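Local coordinates for proto-oncogene tyrosine-protein kinase receptor Ret (Danio rerio, PDB 7AMK) that acts as a receptor tyrosine kinase whose cadherin-like extracellular domains probably recognise GDNF bound to its co-receptor GFR alpha 1, leading to signalling, at residues G386-E391 / Y454-Q459; W421-A426 / L471-Q476. The protein carries 4 engineered substitutions. One frame throughout, in Å; residues are numbered along the deposited sequence.

Contact 1 of 2, residues G386-E391 / Y454-Q459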
ATOM      1  N   GLY A 386      10.760  -3.958  28.560  1.00 48.87           N
ATOM      2  CA  GLY A 386       9.973  -4.970  27.882  1.00 49.82           C
ATOM      3  C   GLY A 386       8.824  -4.308  27.159  1.00 52.42           C
ATOM      4  O   GLY A 386       8.684  -3.083  27.155  1.00 57.20           O
ATOM      5  N   LYS A 387       7.996  -5.132  26.534  1.00 51.83           N
ATOM      6  CA  LYS A 387       6.867  -4.632  25.766  1.00 47.03           C
ATOM      7  C   LYS A 387       5.603  -5.351  26.206  1.00 40.13           C
ATOM      8  O   LYS A 387       5.652  -6.479  26.704  1.00 43.64           O
ATOM      9  CB  LYS A 387       7.078  -4.812  24.259  1.00 47.87           C
ATOM     10  CG  LYS A 387       7.289  -3.508  23.507  1.00 58.00           C
ATOM     11  N   VAL A 388       4.475  -4.672  26.038  1.00 35.83           N
ATOM     12  CA  VAL A 388       3.169  -5.231  26.351  1.00 44.48           C
ATOM     13  C   VAL A 388       2.281  -5.038  25.136  1.00 41.11           C
ATOM     14  O   VAL A 388       2.397  -4.043  24.413  1.00 35.77           O
ATOM     15  CB  VAL A 388       2.528  -4.592  27.602  1.00 39.65           C
ATOM     16  CG1 VAL A 388       3.374  -4.888  28.831  1.00 40.74           C
ATOM     17  CG2 VAL A 388       2.345  -3.082  27.406  1.00 42.00           C
ATOM     18  N   CYS A 389       1.383  -5.998  24.921  1.00 33.60           N
ATOM     19  CA  CYS A 389       0.617  -6.060  23.687  1.00 32.58           C
ATOM     20  C   CYS A 389      -0.585  -6.981  23.888  1.00 31.44           C
ATOM     21  O   CYS A 389      -0.431  -8.106  24.374  1.00 32.51           O
ATOM     22  CB  CYS A 389       1.568  -6.525  22.569  1.00 40.83           C
ATOM     23  SG  CYS A 389       0.958  -7.078  20.939  1.00 60.31           S
ATOM     24  N   VAL A 390      -1.790  -6.506  23.556  1.00 30.50           N
ATOM     25  CA  VAL A 390      -2.966  -7.380  23.568  1.00 31.79           C
ATOM     26  C   VAL A 390      -2.819  -8.424  22.463  1.00 29.70           C
ATOM     27  O   VAL A 390      -1.934  -8.318  21.612  1.00 31.31           O
ATOM     28  CB  VAL A 390      -4.278  -6.586  23.393  1.00 38.02           C
ATOM     29  CG1 VAL A 390      -4.635  -5.833  24.672  1.00 26.75           C
ATOM     30  CG2 VAL A 390      -4.164  -5.637  22.199  1.00 35.51           C
ATOM     31  N   GLU A 391      -3.687  -9.427  22.452  1.00 31.19           N
ATOM     32  CA  GLU A 391      -3.554 -10.510  21.482  1.00 35.79           C
ATOM     33  C   GLU A 391      -3.570  -9.968  20.052  1.00 34.94           C
ATOM     34  O   GLU A 391      -4.449  -9.188  19.669  1.00 31.46           O
ATOM     35  CB  GLU A 391      -4.669 -11.539  21.690  1.00 30.84           C
ATOM     36  CG  GLU A 391      -4.585 -12.767  20.780  1.00 39.10           C
ATOM     37  CD  GLU A 391      -5.776 -13.695  20.956  1.00 49.03           C
ATOM     38  OE1 GLU A 391      -5.995 -14.170  22.091  1.00 52.73           O
ATOM     39  OE2 GLU A 391      -6.507 -13.931  19.969  1.00 48.00           O
ATOM     40  N   TYR A 454       2.594  -5.096  38.987  1.00 35.46           N
ATOM     41  CA  TYR A 454       1.712  -4.121  38.370  1.00 33.23           C
ATOM     42  C   TYR A 454       0.504  -4.803  37.750  1.00 38.36           C
ATOM     43  O   TYR A 454       0.485  -6.014  37.510  1.00 30.49           O
ATOM     44  CB  TYR A 454       2.420  -3.320  37.274  1.00 31.78           C
ATOM     45  CG  TYR A 454       3.561  -2.443  37.706  1.00 37.81           C
ATOM     46  CD1 TYR A 454       4.855  -2.944  37.776  1.00 40.34           C
ATOM     47  CD2 TYR A 454       3.362  -1.096  38.003  1.00 34.29           C
ATOM     48  CE1 TYR A 454       5.919  -2.137  38.151  1.00 35.07           C
ATOM     49  CE2 TYR A 454       4.422  -0.281  38.375  1.00 35.86           C
ATOM     50  CZ  TYR A 454       5.696  -0.810  38.445  1.00 36.15           C
ATOM     51  OH  TYR A 454       6.762  -0.025  38.817  1.00 45.42           O
ATOM     52  N   VAL A 455      -0.504  -3.990  37.473  1.00 37.19           N
ATOM     53  CA  VAL A 455      -1.565  -4.336  36.544  1.00 35.11           C
ATOM     54  C   VAL A 455      -1.348  -3.497  35.297  1.00 31.81           C
ATOM     55  O   VAL A 455      -1.125  -2.283  35.393  1.00 32.02           O
ATOM     56  CB  VAL A 455      -2.962  -4.100  37.146  1.00 40.63           C
ATOM     57  CG1 VAL A 455      -4.008  -4.187  36.039  1.00 36.22           C
ATOM     58  CG2 VAL A 455      -3.264  -5.136  38.234  1.00 31.36           C
ATOM     59  N   VAL A 456      -1.372  -4.138  34.137  1.00 28.37           N
ATOM     60  CA  VAL A 456      -1.358  -3.425  32.871  1.00 28.21           C
ATOM     61  C   VAL A 456      -2.783  -3.362  32.353  1.00 32.38           C
ATOM     62  O   VAL A 456      -3.507  -4.374  32.362  1.00 29.64           O
ATOM     63  CB  VAL A 456      -0.441  -4.098  31.843  1.00 31.27           C
ATOM     64  CG1 VAL A 456      -0.370  -3.223  30.615  1.00 28.33           C
ATOM     65  CG2 VAL A 456       0.939  -4.363  32.443  1.00 35.85           C
ATOM     66  N   ILE A 457      -3.191  -2.176  31.913  1.00 28.42           N
ATOM     67  CA  ILE A 457      -4.540  -1.929  31.419  1.00 28.42           C
ATOM     68  C   ILE A 457      -4.427  -1.437  29.991  1.00 28.50           C
ATOM     69  O   ILE A 457      -3.777  -0.418  29.731  1.00 29.61           O
ATOM     70  CB  ILE A 457      -5.298  -0.913  32.291  1.00 29.90           C
ATOM     71  CG1 ILE A 457      -5.379  -1.423  33.728  1.00 36.93           C
ATOM     72  CG2 ILE A 457      -6.690  -0.686  31.743  1.00 30.23           C
ATOM     73  CD1 ILE A 457      -6.097  -0.482  34.700  1.00 42.54           C
ATOM     74  N   ALA A 458      -5.041  -2.165  29.067  1.00 27.66           N
ATOM     75  CA  ALA A 458      -5.164  -1.719  27.694  1.00 30.26           C
ATOM     76  C   ALA A 458      -6.576  -1.205  27.486  1.00 28.49           C
ATOM     77  O   ALA A 458      -7.514  -1.697  28.112  1.00 32.38           O
ATOM     78  CB  ALA A 458      -4.857  -2.847  26.711  1.00 30.03           C
ATOM     79  N   GLN A 459      -6.720  -0.213  26.611  1.00 32.44           N
ATOM     80  CA  GLN A 459      -8.011   0.411  26.335  1.00 32.79           C
ATOM     81  C   GLN A 459      -8.109   0.669  24.837  1.00 41.84           C
ATOM     82  O   GLN A 459      -7.316   1.437  24.283  1.00 39.16           O
ATOM     83  CB  GLN A 459      -8.184   1.723  27.135  1.00 32.64           C
ATOM     84  CG  GLN A 459      -9.454   2.518  26.764  1.00 38.06           C
ATOM     85  CD  GLN A 459      -9.728   3.753  27.648  1.00 47.81           C
ATOM     86  OE1 GLN A 459      -9.107   3.954  28.699  1.00 51.43           O
ATOM     87  NE2 GLN A 459     -10.671   4.574  27.213  1.00 46.76           N
TER

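Contact 2 of 2, residues W421-A426 / L471-Q476. With NAG (2-acetamido-2-deoxy-beta-D-glucopyranose), chain G; NAG (2-acetamido-2-deoxy-beta-D-glucopyranose), chain B.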
ATOM      1  N   TRP A 421       7.532   4.013  41.059  1.00 60.92           N
ATOM      2  CA  TRP A 421       8.097   5.001  40.147  1.00 55.67           C
ATOM      3  C   TRP A 421       9.227   4.429  39.313  1.00 51.29           C
ATOM      4  O   TRP A 421       9.588   5.031  38.299  1.00 54.98           O
ATOM      5  CB  TRP A 421       8.622   6.209  40.922  1.00 56.47           C
ATOM      6  CG  TRP A 421       7.593   6.890  41.741  1.00 60.03           C
ATOM      7  CD1 TRP A 421       6.246   6.720  41.669  1.00 57.74           C
ATOM      8  CD2 TRP A 421       7.823   7.856  42.778  1.00 59.70           C
ATOM      9  NE1 TRP A 421       5.618   7.520  42.590  1.00 53.92           N
ATOM     10  CE2 TRP A 421       6.563   8.227  43.286  1.00 62.51           C
ATOM     11  CE3 TRP A 421       8.973   8.442  43.326  1.00 63.40           C
ATOM     12  CZ2 TRP A 421       6.415   9.162  44.312  1.00 64.44           C
ATOM     13  CZ3 TRP A 421       8.828   9.370  44.343  1.00 61.95           C
ATOM     14  CH2 TRP A 421       7.556   9.719  44.827  1.00 68.44           C
ATOM     15  N   ALA A 422       9.795   3.292  39.722  1.00 54.99           N
ATOM     16  CA  ALA A 422      10.988   2.767  39.061  1.00 58.31           C
ATOM     17  C   ALA A 422      10.727   2.441  37.602  1.00 55.23           C
ATOM     18  O   ALA A 422      11.655   2.433  36.786  1.00 58.76           O
ATOM     19  CB  ALA A 422      11.487   1.518  39.782  1.00 44.83           C
ATOM     20  N   VAL A 423       9.484   2.157  37.255  1.00 49.00           N
ATOM     21  CA  VAL A 423       9.129   1.742  35.910  1.00 56.00           C
ATOM     22  C   VAL A 423       7.976   2.603  35.433  1.00 53.32           C
ATOM     23  O   VAL A 423       7.095   2.966  36.219  1.00 56.73           O
ATOM     24  CB  VAL A 423       8.759   0.246  35.865  1.00 56.12           C
ATOM     25  CG1 VAL A 423       7.976  -0.071  34.599  1.00 57.33           C
ATOM     26  CG2 VAL A 423      10.025  -0.605  35.950  1.00 56.11           C
ATOM     27  N   SER A 424       8.000   2.954  34.154  1.00 54.88           N
ATOM     28  CA  SER A 424       6.914   3.681  33.519  1.00 54.98           C
ATOM     29  C   SER A 424       6.664   3.057  32.151  1.00 50.43           C
ATOM     30  O   SER A 424       7.388   2.156  31.715  1.00 48.25           O
ATOM     31  CB  SER A 424       7.234   5.173  33.411  1.00 59.39           C
ATOM     32  OG  SER A 424       6.100   5.883  32.941  1.00 66.34           O
ATOM     33  N   LEU A 425       5.635   3.541  31.465  1.00 45.96           N
ATOM     34  CA  LEU A 425       5.209   2.952  30.205  1.00 49.52           C
ATOM     35  C   LEU A 425       5.072   4.027  29.136  1.00 53.54           C
ATOM     36  O   LEU A 425       4.610   5.138  29.414  1.00 56.28           O
ATOM     37  CB  LEU A 425       3.882   2.205  30.378  1.00 52.03           C
ATOM     38  CG  LEU A 425       3.431   1.275  29.247  1.00 50.22           C
ATOM     39  CD1 LEU A 425       2.471   0.231  29.795  1.00 45.46           C
ATOM     40  CD2 LEU A 425       2.773   2.070  28.120  1.00 50.58           C
ATOM     41  N   ALA A 426       5.477   3.691  27.908  1.00 50.25           N
ATOM     42  CA  ALA A 426       5.366   4.599  26.775  1.00 50.24           C
ATOM     43  C   ALA A 426       4.594   3.939  25.647  1.00 53.35           C
ATOM     44  O   ALA A 426       4.786   2.751  25.356  1.00 48.36           O
ATOM     45  CB  ALA A 426       6.737   5.033  26.264  1.00 52.23           C
ATOM     46  N   LEU A 471       1.611  -8.044  35.849  1.00 32.56           N
ATOM     47  CA  LEU A 471       2.968  -7.776  35.375  1.00 40.31           C
ATOM     48  C   LEU A 471       3.892  -7.641  36.576  1.00 39.16           C
ATOM     49  O   LEU A 471       3.630  -6.822  37.466  1.00 32.36           O
ATOM     50  CB  LEU A 471       2.998  -6.506  34.502  1.00 30.11           C
ATOM     51  CG  LEU A 471       4.306  -6.059  33.845  1.00 43.16           C
ATOM     52  CD1 LEU A 471       4.010  -5.186  32.624  1.00 49.05           C
ATOM     53  CD2 LEU A 471       5.228  -5.331  34.830  1.00 33.61           C
ATOM     54  N   THR A 472       4.972  -8.433  36.595  1.00 32.89           N
ATOM     55  CA  THR A 472       5.993  -8.339  37.631  1.00 37.49           C
ATOM     56  C   THR A 472       7.335  -7.951  37.022  1.00 37.43           C
ATOM     57  O   THR A 472       7.708  -8.433  35.950  1.00 35.54           O
ATOM     58  CB  THR A 472       6.149  -9.655  38.407  1.00 35.49           C
ATOM     59  OG1 THR A 472       6.497 -10.715  37.508  1.00 40.37           O
ATOM     60  CG2 THR A 472       4.857 -10.008  39.141  1.00 43.04           C
ATOM     61  N   VAL A 473       8.062  -7.084  37.718  1.00 35.86           N
ATOM     62  CA  VAL A 473       9.406  -6.677  37.333  1.00 41.57           C
ATOM     63  C   VAL A 473      10.346  -7.007  38.484  1.00 44.28           C
ATOM     64  O   VAL A 473      10.093  -6.619  39.629  1.00 44.64           O
ATOM     65  CB  VAL A 473       9.466  -5.180  36.982  1.00 40.64           C
ATOM     66  CG1 VAL A 473      10.877  -4.794  36.588  1.00 46.65           C
ATOM     67  CG2 VAL A 473       8.476  -4.852  35.866  1.00 35.77           C
ATOM     68  N   SER A 474      11.428  -7.721  38.186  1.00 42.18           N
ATOM     69  CA  SER A 474      12.391  -8.122  39.206  1.00 47.74           C
ATOM     70  C   SER A 474      13.739  -7.497  38.879  1.00 49.25           C
ATOM     71  O   SER A 474      14.352  -7.828  37.859  1.00 45.48           O
ATOM     72  CB  SER A 474      12.502  -9.645  39.300  1.00 49.00           C
ATOM     73  OG  SER A 474      13.557 -10.001  40.180  1.00 63.55           O
ATOM     74  N   PHE A 475      14.196  -6.600  39.743  1.00 57.17           N
ATOM     75  CA  PHE A 475      15.485  -5.939  39.578  1.00 55.29           C
ATOM     76  C   PHE A 475      16.557  -6.781  40.263  1.00 56.33           C
ATOM     77  O   PHE A 475      16.647  -6.811  41.495  1.00 66.35           O
ATOM     78  CB  PHE A 475      15.445  -4.525  40.153  1.00 54.92           C
ATOM     79  CG  PHE A 475      14.546  -3.597  39.404  1.00 56.10           C
ATOM     80  CD1 PHE A 475      15.028  -2.856  38.337  1.00 57.23           C
ATOM     81  CD2 PHE A 475      13.213  -3.471  39.757  1.00 63.40           C
ATOM     82  CE1 PHE A 475      14.200  -1.998  37.639  1.00 64.11           C
ATOM     83  CE2 PHE A 475      12.374  -2.614  39.062  1.00 62.14           C
ATOM     84  CZ  PHE A 475      12.870  -1.875  38.001  1.00 60.77           C
ATOM     85  N   GLN A 476      17.379  -7.448  39.466  1.00 51.17           N
ATOM     86  CA  GLN A 476      18.371  -8.367  39.992  1.00 53.83           C
ATOM     87  C   GLN A 476      19.785  -7.941  39.597  1.00 56.78           C
ATOM     88  O   GLN A 476      20.744  -8.181  40.333  1.00 59.13           O
ATOM     89  CB  GLN A 476      18.075  -9.787  39.497  1.00 54.38           C
TER
HETATM   90  C1  NAG G   1       8.980   8.888  37.458  1.00 60.70           C
HETATM   91  C2  NAG G   1       7.559   8.803  38.006  1.00 63.78           C
HETATM   92  C3  NAG G   1       7.167  10.109  38.694  1.00 69.12           C
HETATM   93  C4  NAG G   1       8.217  10.520  39.720  1.00 69.03           C
HETATM   94  C5  NAG G   1       9.608  10.512  39.098  1.00 74.11           C
HETATM   95  C6  NAG G   1      10.701  10.765  40.108  1.00 69.16           C
HETATM   96  C7  NAG G   1       6.139   7.246  36.765  1.00 65.86           C
HETATM   97  C8  NAG G   1       6.659   6.198  37.703  1.00 58.90           C
HETATM   98  N2  NAG G   1       6.610   8.481  36.954  1.00 59.94           N
HETATM   99  O3  NAG G   1       5.912   9.900  39.334  1.00 68.52           O
HETATM  100  O4  NAG G   1       7.967  11.844  40.173  1.00 74.97           O
HETATM  101  O5  NAG G   1       9.875   9.232  38.507  1.00 77.64           O
HETATM  102  O6  NAG G   1      11.989  10.541  39.551  1.00 81.77           O
HETATM  103  O7  NAG G   1       5.329   6.984  35.873  1.00 65.18           O
HETATM  104  C1  NAG B   2       7.237  11.829  41.401  1.00 70.32           C
HETATM  105  C2  NAG B   2       7.543  13.135  42.112  1.00 82.86           C
HETATM  106  C3  NAG B   2       6.738  13.233  43.407  1.00 86.62           C
HETATM  107  C4  NAG B   2       5.253  13.053  43.119  1.00 89.55           C
HETATM  108  C5  NAG B   2       5.016  11.757  42.340  1.00 81.24           C
HETATM  109  C6  NAG B   2       3.589  11.607  41.866  1.00 82.34           C
HETATM  110  C7  NAG B   2       9.828  13.809  41.511  1.00 83.59           C
HETATM  111  C8  NAG B   2      11.263  13.852  41.950  1.00 84.51           C
HETATM  112  N2  NAG B   2       8.968  13.261  42.377  1.00 87.85           N
HETATM  113  O3  NAG B   2       6.974  14.490  44.036  1.00 86.07           O
HETATM  114  O4  NAG B   2       4.517  13.033  44.337  1.00 90.29           O
HETATM  115  O5  NAG B   2       5.835  11.728  41.161  1.00 79.93           O
HETATM  116  O6  NAG B   2       3.464  11.940  40.489  1.00 66.14           O
HETATM  117  O7  NAG B   2       9.465  14.250  40.421  1.00 78.02           O

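Contact 1 of 2, residues G386-E391 / Y454-Q459
Val390 and Ala458 make the tighter of two hydrophobic touches between the sheets of the fourth cadherin-like domain of Ret, a beta sandwich. Strand 384-388 belongs to the three-stranded sheet and 451-460 to the four-stranded one. Their segments run in the same general direction and share no hydrogen bond; side chains alone fill the interface. Val390 CA and Ala458 CA are 7.3 Å apart, Val388 CA and Val456 CA 8.1 Å. At the snug end, Val390 CG1 lies 3.6 Å from Ala458 CB. Val390 itself has left the strand, and its chi1 of -74° sets CG1 anti to the carbonyl carbon, reaching across, while its backbone N is held by the hydroxyl of Tyr403. Two residues back the fit is slacker: Val388 and Val456 both point at each other, yet CG2 of Val388 stops 4.2 Å from CG1 of Val456. Leu436 and Leu405 pack beside this pair. On the far face of strand 451-460, Val455, Ile457 and Gln459 are partly exposed. Lys387 is also partly exposed, and it packs on Tyr270 of the second subunit. Glu391 forms a salt bridge with Arg365. Between the two buried valines, Cys389 turns away from the opposite sheet, and its SG is bonded to Cys393 SG.

Contact 2 of 2, residues W421-A426 / L471-Q476
Phe475 reaches from strand 466-475 across the core of the cadherin-like beta sandwich to Val423, at the start of strand 423-428 in the opposing sheet, and to Ala422, one residue before it. The touching is done by the far end of the ring: Phe475 CZ lies 3.7 Å from Val423 CG2, which comes in at the ring edge, near its plane. Ala422 CB meets Phe475 CZ more obliquely, at 4.1 Å. Phe475 CG is anti to its carbonyl carbon (chi1 -67°), a setting that carries the ring toward the other sheet. Val423 CG2 does double duty, since Val473 CG1 also sits 4.3 Å away. No hydrogen bond joins the two segments. In the next shell, Leu452 supports Phe475, while Tyr454, Leu436 and Ile385 surround Val423; backbone bonds from Ala422 to Asn439 and from Ser424 to Tyr437 tie this edge strand to strand 433-438. Farther out, the chain turns its other side to a glycan attached to the protein, evidently through Asn439. Ser424 OG approaches the acetamido O7 of the NAG in chain G, and a weak hydrogen bond joins Ser424 OG and Tyr437 OH. Both sugars lie over one face of the Trp421 indole, with C4 of the chain G NAG 4.0 Å above the ring plane and offset toward the rim. An alanine in place of Trp421 would remove this flat platform and would probably leave the second sugar freer to swing. That sugar, the NAG of chain B, brings its C5 to 3.5 Å from Trp421 CZ2.

Contacts 1 and 2 are two crossings of one sandwich core, their centres 13 Å apart, and each joins the three-stranded sheet to the four-stranded one. Strands 451-460 and 466-475 are antiparallel neighbours, which places Tyr454 of contact 1 beside Leu471 of contact 2. Leu471 also fills in between the two: its CD1 lies 3.9 Å from Val388 CG1. A second touch between the contacts puts Tyr454 OH 3.6 Å from Val423 CB. The glycan belongs to the contact 2 end, where its sugars lie over a face of the Trp421 indole; from contact 1, the Val456 side chain is about 13 Å from a bound NAG. Both contacts also have residues that pack against the second subunit.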